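PDB 4MO9: periplasmic binding protein from Veillonella parvula, which probably serves as the solute-binding component of an ABC importer, capturing an iron-siderophore or related ligand outside the cytoplasmic membrane. Local coordinates for residues Lys179-Thr182 with Asn183-Arg187; Val321-Ala324 with Ala325-Tyr329. All blocks are in the same frame, centred on the assembly; numbering follows the deposited sequence.

Interaction 1: residues Lys179-Thr182 with Asn183-Arg187; sequences KFYT and NRVTR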
ATOM      1  N   LYS A 179      -8.539  15.488   0.608  1.00 30.42           N
ATOM      2  CA  LYS A 179      -8.203  16.499  -0.392  1.00 31.10           C
ATOM      3  C   LYS A 179      -6.746  16.380  -0.808  1.00 29.03           C
ATOM      4  O   LYS A 179      -6.416  16.556  -1.986  1.00 30.39           O
ATOM      5  CB  LYS A 179      -8.524  17.908   0.122  1.00 30.48           C
ATOM      6  CG  LYS A 179     -10.024  18.195   0.191  1.00 33.95           C
ATOM      7  CD  LYS A 179     -10.280  19.566   0.783  1.00 41.09           C
ATOM      8  CE  LYS A 179     -11.781  19.846   0.876  1.00 45.55           C
ATOM      9  NZ  LYS A 179     -12.013  21.206   1.422  1.00 51.64           N
ATOM     10  N   PHE A 180      -5.869  16.085   0.148  1.00 27.10           N
ATOM     11  CA  PHE A 180      -4.454  15.846  -0.170  1.00 28.69           C
ATOM     12  C   PHE A 180      -4.341  14.733  -1.201  1.00 30.12           C
ATOM     13  O   PHE A 180      -3.583  14.832  -2.181  1.00 29.47           O
ATOM     14  CB  PHE A 180      -3.694  15.439   1.101  1.00 28.92           C
ATOM     15  CG  PHE A 180      -2.242  15.100   0.871  1.00 31.83           C
ATOM     16  CD1 PHE A 180      -1.250  16.049   1.116  1.00 35.14           C
ATOM     17  CD2 PHE A 180      -1.865  13.835   0.430  1.00 30.12           C
ATOM     18  CE1 PHE A 180       0.104  15.738   0.913  1.00 36.15           C
ATOM     19  CE2 PHE A 180      -0.512  13.520   0.227  1.00 34.62           C
ATOM     20  CZ  PHE A 180       0.468  14.477   0.467  1.00 34.98           C
ATOM     21  N   TYR A 181      -5.068  13.648  -0.953  1.00 28.09           N
ATOM     22  CA  TYR A 181      -5.045  12.479  -1.825  1.00 26.87           C
ATOM     23  C   TYR A 181      -5.661  12.818  -3.176  1.00 27.79           C
ATOM     24  O   TYR A 181      -5.104  12.467  -4.242  1.00 26.01           O
ATOM     25  CB  TYR A 181      -5.839  11.327  -1.199  1.00 26.31           C
ATOM     26  CG  TYR A 181      -5.753  10.052  -2.007  1.00 29.24           C
ATOM     27  CD1 TYR A 181      -4.709   9.150  -1.807  1.00 28.32           C
ATOM     28  CD2 TYR A 181      -6.702   9.755  -2.982  1.00 27.66           C
ATOM     29  CE1 TYR A 181      -4.613   7.983  -2.555  1.00 25.67           C
ATOM     30  CE2 TYR A 181      -6.623   8.587  -3.730  1.00 26.28           C
ATOM     31  CZ  TYR A 181      -5.575   7.707  -3.514  1.00 28.15           C
ATOM     32  OH  TYR A 181      -5.483   6.548  -4.268  1.00 29.00           O
ATOM     33  N   THR A 182      -6.816  13.479  -3.121  1.00 24.65           N
ATOM     34  CA  THR A 182      -7.591  13.817  -4.310  1.00 24.02           C
ATOM     35  C   THR A 182      -6.860  14.802  -5.219  1.00 24.02           C
ATOM     36  O   THR A 182      -6.879  14.612  -6.450  1.00 29.53           O
ATOM     37  CB  THR A 182      -8.989  14.385  -3.931  1.00 26.98           C
ATOM     38  OG1 THR A 182      -9.679  13.429  -3.115  1.00 28.86           O
ATOM     39  CG2 THR A 182      -9.837  14.672  -5.180  1.00 24.34           C
ATOM     40  N   ASN A 183      -6.251  15.855  -4.650  1.00 25.43           N
ATOM     41  CA  ASN A 183      -5.488  16.821  -5.452  1.00 29.68           C
ATOM     42  C   ASN A 183      -4.527  16.068  -6.370  1.00 27.96           C
ATOM     43  O   ASN A 183      -4.394  16.382  -7.554  1.00 27.55           O
ATOM     44  CB  ASN A 183      -4.630  17.779  -4.591  1.00 33.84           C
ATOM     45  CG  ASN A 183      -5.446  18.676  -3.661  1.00 42.50           C
ATOM     46  OD1 ASN A 183      -6.654  18.878  -3.843  1.00 44.80           O
ATOM     47  ND2 ASN A 183      -4.771  19.227  -2.641  1.00 40.39           N
ATOM     48  N   ARG A 184      -3.854  15.072  -5.811  1.00 24.23           N
ATOM     49  CA  ARG A 184      -2.722  14.442  -6.502  1.00 26.58           C
ATOM     50  C   ARG A 184      -3.143  13.364  -7.486  1.00 28.40           C
ATOM     51  O   ARG A 184      -2.643  13.311  -8.619  1.00 27.83           O
ATOM     52  CB  ARG A 184      -1.731  13.890  -5.477  1.00 27.27           C
ATOM     53  CG  ARG A 184      -1.023  15.009  -4.730  1.00 30.12           C
ATOM     54  CD  ARG A 184      -0.317  14.526  -3.492  1.00 33.88           C
ATOM     55  NE  ARG A 184       0.553  15.583  -2.980  1.00 39.47           N
ATOM     56  CZ  ARG A 184       0.116  16.628  -2.282  1.00 42.89           C
ATOM     57  NH1 ARG A 184      -1.175  16.743  -1.997  1.00 40.57           N
ATOM     58  NH2 ARG A 184       0.970  17.552  -1.863  1.00 46.32           N
ATOM     59  N   VAL A 185      -4.073  12.512  -7.075  1.00 27.04           N
ATOM     60  CA  VAL A 185      -4.493  11.432  -7.954  1.00 24.78           C
ATOM     61  C   VAL A 185      -5.272  11.969  -9.161  1.00 28.05           C
ATOM     62  O   VAL A 185      -5.082  11.484 -10.284  1.00 27.16           O
ATOM     63  CB  VAL A 185      -5.249  10.343  -7.192  1.00 28.71           C
ATOM     64  CG1 VAL A 185      -5.893   9.344  -8.153  1.00 30.99           C
ATOM     65  CG2 VAL A 185      -4.287   9.628  -6.259  1.00 28.15           C
ATOM     66  N   THR A 186      -6.102  12.997  -8.956  1.00 27.07           N
ATOM     67  CA  THR A 186      -6.841  13.574 -10.083  1.00 25.82           C
ATOM     68  C   THR A 186      -5.938  14.274 -11.087  1.00 27.31           C
ATOM     69  O   THR A 186      -6.203  14.208 -12.289  1.00 32.32           O
ATOM     70  CB  THR A 186      -7.995  14.528  -9.653  1.00 28.60           C
ATOM     71  OG1 THR A 186      -7.456  15.647  -8.933  1.00 26.93           O
ATOM     72  CG2 THR A 186      -9.010  13.782  -8.791  1.00 28.09           C
ATOM     73  N   ARG A 187      -4.890  14.958 -10.616  1.00 27.84           N
ATOM     74  CA  ARG A 187      -3.925  15.574 -11.527  1.00 30.04           C
ATOM     75  C   ARG A 187      -3.334  14.495 -12.434  1.00 30.14           C
ATOM     76  O   ARG A 187      -3.274  14.665 -13.658  1.00 33.13           O
ATOM     77  CB  ARG A 187      -2.793  16.283 -10.759  1.00 30.67           C
ATOM     78  CG  ARG A 187      -1.737  16.939 -11.653  1.00 29.69           C
ATOM     79  CD  ARG A 187      -0.576  17.561 -10.853  1.00 31.39           C
ATOM     80  NE  ARG A 187      -0.993  18.745 -10.097  1.00 32.06           N
ATOM     81  CZ  ARG A 187      -1.236  18.757  -8.786  1.00 32.83           C
ATOM     82  NH1 ARG A 187      -1.101  17.647  -8.060  1.00 27.03           N
ATOM     83  NH2 ARG A 187      -1.621  19.890  -8.199  1.00 34.59           N
TER

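Interaction 2: residues Val321-Ala324 with Ala325-Tyr329; sequences VFDA and AVFEY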
ATOM      1  N   VAL A 321      -3.622   4.693   2.276  1.00 29.14           N
ATOM      2  CA  VAL A 321      -4.047   6.084   2.343  1.00 30.26           C
ATOM      3  C   VAL A 321      -3.029   7.020   1.694  1.00 32.25           C
ATOM      4  O   VAL A 321      -3.408   8.074   1.168  1.00 31.80           O
ATOM      5  CB  VAL A 321      -4.346   6.506   3.808  1.00 29.75           C
ATOM      6  CG1 VAL A 321      -3.058   6.446   4.658  1.00 28.69           C
ATOM      7  CG2 VAL A 321      -4.981   7.898   3.861  1.00 28.22           C
ATOM      8  N   PHE A 322      -1.745   6.640   1.708  1.00 28.28           N
ATOM      9  CA  PHE A 322      -0.712   7.489   1.127  1.00 30.05           C
ATOM     10  C   PHE A 322      -0.300   7.090  -0.306  1.00 30.68           C
ATOM     11  O   PHE A 322       0.735   7.558  -0.804  1.00 30.94           O
ATOM     12  CB  PHE A 322       0.533   7.565   2.047  1.00 31.62           C
ATOM     13  CG  PHE A 322       1.038   6.217   2.530  1.00 33.14           C
ATOM     14  CD1 PHE A 322       1.088   5.116   1.673  1.00 33.20           C
ATOM     15  CD2 PHE A 322       1.483   6.056   3.844  1.00 35.10           C
ATOM     16  CE1 PHE A 322       1.552   3.877   2.117  1.00 32.66           C
ATOM     17  CE2 PHE A 322       1.953   4.820   4.298  1.00 33.39           C
ATOM     18  CZ  PHE A 322       1.983   3.728   3.432  1.00 35.87           C
ATOM     19  N   ASP A 323      -1.090   6.240  -0.970  1.00 31.55           N
ATOM     20  CA  ASP A 323      -0.660   5.693  -2.268  1.00 30.97           C
ATOM     21  C   ASP A 323      -0.743   6.665  -3.448  1.00 32.78           C
ATOM     22  O   ASP A 323      -0.388   6.303  -4.572  1.00 29.65           O
ATOM     23  CB  ASP A 323      -1.289   4.310  -2.596  1.00 24.73           C
ATOM     24  CG  ASP A 323      -2.746   4.379  -3.057  1.00 28.36           C
ATOM     25  OD1 ASP A 323      -3.283   5.462  -3.415  1.00 27.66           O
ATOM     26  OD2 ASP A 323      -3.387   3.301  -3.054  1.00 29.46           O
ATOM     27  N   ALA A 324      -1.192   7.894  -3.190  1.00 30.60           N
ATOM     28  CA  ALA A 324      -1.166   8.932  -4.224  1.00 30.07           C
ATOM     29  C   ALA A 324       0.251   9.090  -4.759  1.00 29.85           C
ATOM     30  O   ALA A 324       0.452   9.412  -5.935  1.00 27.93           O
ATOM     31  CB  ALA A 324      -1.662  10.259  -3.667  1.00 29.03           C
ATOM     32  N   ALA A 325       1.233   8.872  -3.888  1.00 28.64           N
ATOM     33  CA  ALA A 325       2.636   8.937  -4.300  1.00 29.85           C
ATOM     34  C   ALA A 325       2.976   7.879  -5.350  1.00 28.93           C
ATOM     35  O   ALA A 325       3.867   8.087  -6.189  1.00 28.63           O
ATOM     36  CB  ALA A 325       3.554   8.802  -3.097  1.00 29.42           C
ATOM     37  N   VAL A 326       2.296   6.738  -5.295  1.00 28.00           N
ATOM     38  CA  VAL A 326       2.548   5.675  -6.271  1.00 28.38           C
ATOM     39  C   VAL A 326       1.961   6.064  -7.624  1.00 29.02           C
ATOM     40  O   VAL A 326       2.589   5.852  -8.667  1.00 28.01           O
ATOM     41  CB  VAL A 326       1.938   4.342  -5.828  1.00 29.87           C
ATOM     42  CG1 VAL A 326       2.171   3.278  -6.886  1.00 27.88           C
ATOM     43  CG2 VAL A 326       2.547   3.897  -4.505  1.00 29.21           C
ATOM     44  N   PHE A 327       0.757   6.628  -7.606  1.00 25.31           N
ATOM     45  CA  PHE A 327       0.132   7.130  -8.836  1.00 26.96           C
ATOM     46  C   PHE A 327       1.068   8.132  -9.507  1.00 28.32           C
ATOM     47  O   PHE A 327       1.295   8.071 -10.718  1.00 28.59           O
ATOM     48  CB  PHE A 327      -1.222   7.805  -8.531  1.00 25.86           C
ATOM     49  CG  PHE A 327      -2.384   6.849  -8.403  1.00 27.63           C
ATOM     50  CD1 PHE A 327      -2.666   6.236  -7.186  1.00 27.79           C
ATOM     51  CD2 PHE A 327      -3.227   6.601  -9.484  1.00 30.31           C
ATOM     52  CE1 PHE A 327      -3.754   5.372  -7.050  1.00 29.15           C
ATOM     53  CE2 PHE A 327      -4.334   5.730  -9.359  1.00 31.94           C
ATOM     54  CZ  PHE A 327      -4.598   5.121  -8.132  1.00 29.67           C
ATOM     55  N   GLU A 328       1.626   9.045  -8.715  1.00 28.70           N
ATOM     56  CA  GLU A 328       2.553  10.048  -9.237  1.00 29.88           C
ATOM     57  C   GLU A 328       3.849   9.433  -9.762  1.00 30.17           C
ATOM     58  O   GLU A 328       4.339   9.804 -10.834  1.00 29.43           O
ATOM     59  CB  GLU A 328       2.873  11.079  -8.156  1.00 29.72           C
ATOM     60  CG  GLU A 328       1.696  11.983  -7.771  1.00 28.91           C
ATOM     61  CD  GLU A 328       2.119  13.067  -6.803  1.00 32.57           C
ATOM     62  OE1 GLU A 328       3.049  12.813  -5.997  1.00 34.60           O
ATOM     63  OE2 GLU A 328       1.547  14.180  -6.853  1.00 32.20           O
ATOM     64  N   TYR A 329       4.403   8.484  -9.013  1.00 30.79           N
ATOM     65  CA  TYR A 329       5.664   7.843  -9.426  1.00 31.62           C
ATOM     66  C   TYR A 329       5.519   7.097 -10.741  1.00 30.26           C
ATOM     67  O   TYR A 329       6.399   7.158 -11.601  1.00 31.34           O
ATOM     68  CB  TYR A 329       6.152   6.872  -8.349  1.00 28.72           C
ATOM     69  CG  TYR A 329       7.518   6.300  -8.654  1.00 29.82           C
ATOM     70  CD1 TYR A 329       7.683   4.965  -9.009  1.00 30.15           C
ATOM     71  CD2 TYR A 329       8.647   7.106  -8.597  1.00 31.29           C
ATOM     72  CE1 TYR A 329       8.947   4.447  -9.286  1.00 30.16           C
ATOM     73  CE2 TYR A 329       9.915   6.599  -8.875  1.00 33.78           C
ATOM     74  CZ  TYR A 329      10.057   5.272  -9.219  1.00 33.09           C
ATOM     75  OH  TYR A 329      11.322   4.778  -9.493  1.00 33.52           O
TER

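Interaction 1: residues Lys179-Thr182 with Asn183-Arg187
R184 folds back along the helix onto F180, and this stack is the main aromatic contact. The guanidinium lies nearly flat on the ring, its plane only 13° from that of the phenyl, with R184 CZ 3.6 Å from the centroid of the F180 ring: a cation-pi arrangement. The overlap is displaced, for NH1 stands over the rim near CD1. R184 CD adds a CH-pi contact over the ring. One residue further along, methyl CG2 of V185 sits over a face of Y181, 3.8 Å from the centroid of that ring, in another CH-pi contact. With CG of F180 and Y181 anti to the backbone N (chi1 177° and -175°), each ring swings toward the residue four further on, while the helical step between neighbours sends the two rings off in different directions.

Among the polar contacts, R184 NH1 donates to F180 O (3.1 Å), an acceptor at the guanidinium edge, so the same residue holds the group by ring and carbonyl together. T182 O takes two donors from T186, OG1 at 2.8 Å and the backbone N at 3.1 Å, from opposite faces of its carbonyl plane. Backbone V185 N to Y181 O (3.0 Å) adds a regular helical bond.

Outside the segment, Y181 OH bonds D323 and its ring stacks on H157, while T182 OG1 is bonded to S178 O and Q158.

These i to i+4 contacts lie on helix 171-194, which links the four-stranded N-terminal sheet to the C-terminal one, consistent with the long interdomain helix of TroA-like binding proteins.

Interaction 2: residues Val321-Ala324 with Ala325-Tyr329
F322 O receives A325 N in a weak bond of 3.4 Å, the first backbone link from this turn into the helix ahead. The F322 ring leans instead on F53, with planes at about 60°.

D323 does most of the work. D323 O accepts two amides: V326 N at 2.8 Å, which stands well above the carbonyl plane, and F327 N at 3.3 Å, which lies in that plane. This sharing between i+3 and i+4 donors gives the start of the helix some 3-10 character. D323 O also meets the F327 ring at its edge, 3.5 Å from F327 CD1. With CG between the backbone N and the carbonyl carbon (chi1 77°), the D323 carboxylate runs alongside F327, and OD1 comes 3.7 Å from CE1, the two planes 57° apart. The carboxylate is placed by Y181 at OD1, and OD2 has a weak bond to E320 N.

A324 O accepts E328 N (3.0 Å), the regular i+4 bond. E328 CG passes 3.4 Å from A324 O as the extended side chain leaves toward T347, whose hydroxyl bonds OE1.

All the touching residues are buried. The arrangement is the opening turn of helix 324-334, which follows strand 310-313 in the C-terminal lobe and packs against helix 171-194 of this TroA-like fold.

How the interactions relate
Interaction 2 is buried throughout, with its centre about 9 Å from that of the chain, whereas interaction 1 is only partly buried and about 16 Å out, N183 and K179 being exposed. Their own centres are about 9 Å apart, and they are joined by the hydrogen bond between Y181 OH and D323 OD1, 2.6 Å long; R184 CG also packs 3.4 Å from E328 OE2. Helix 171-194 is thereby joined to the start of helix 324-334, with helix 344-355 touching both contacts. Interaction 1 relies on side chains, stacking a guanidinium and a methyl on aromatic faces; in interaction 2 backbone amides closing a first turn predominate.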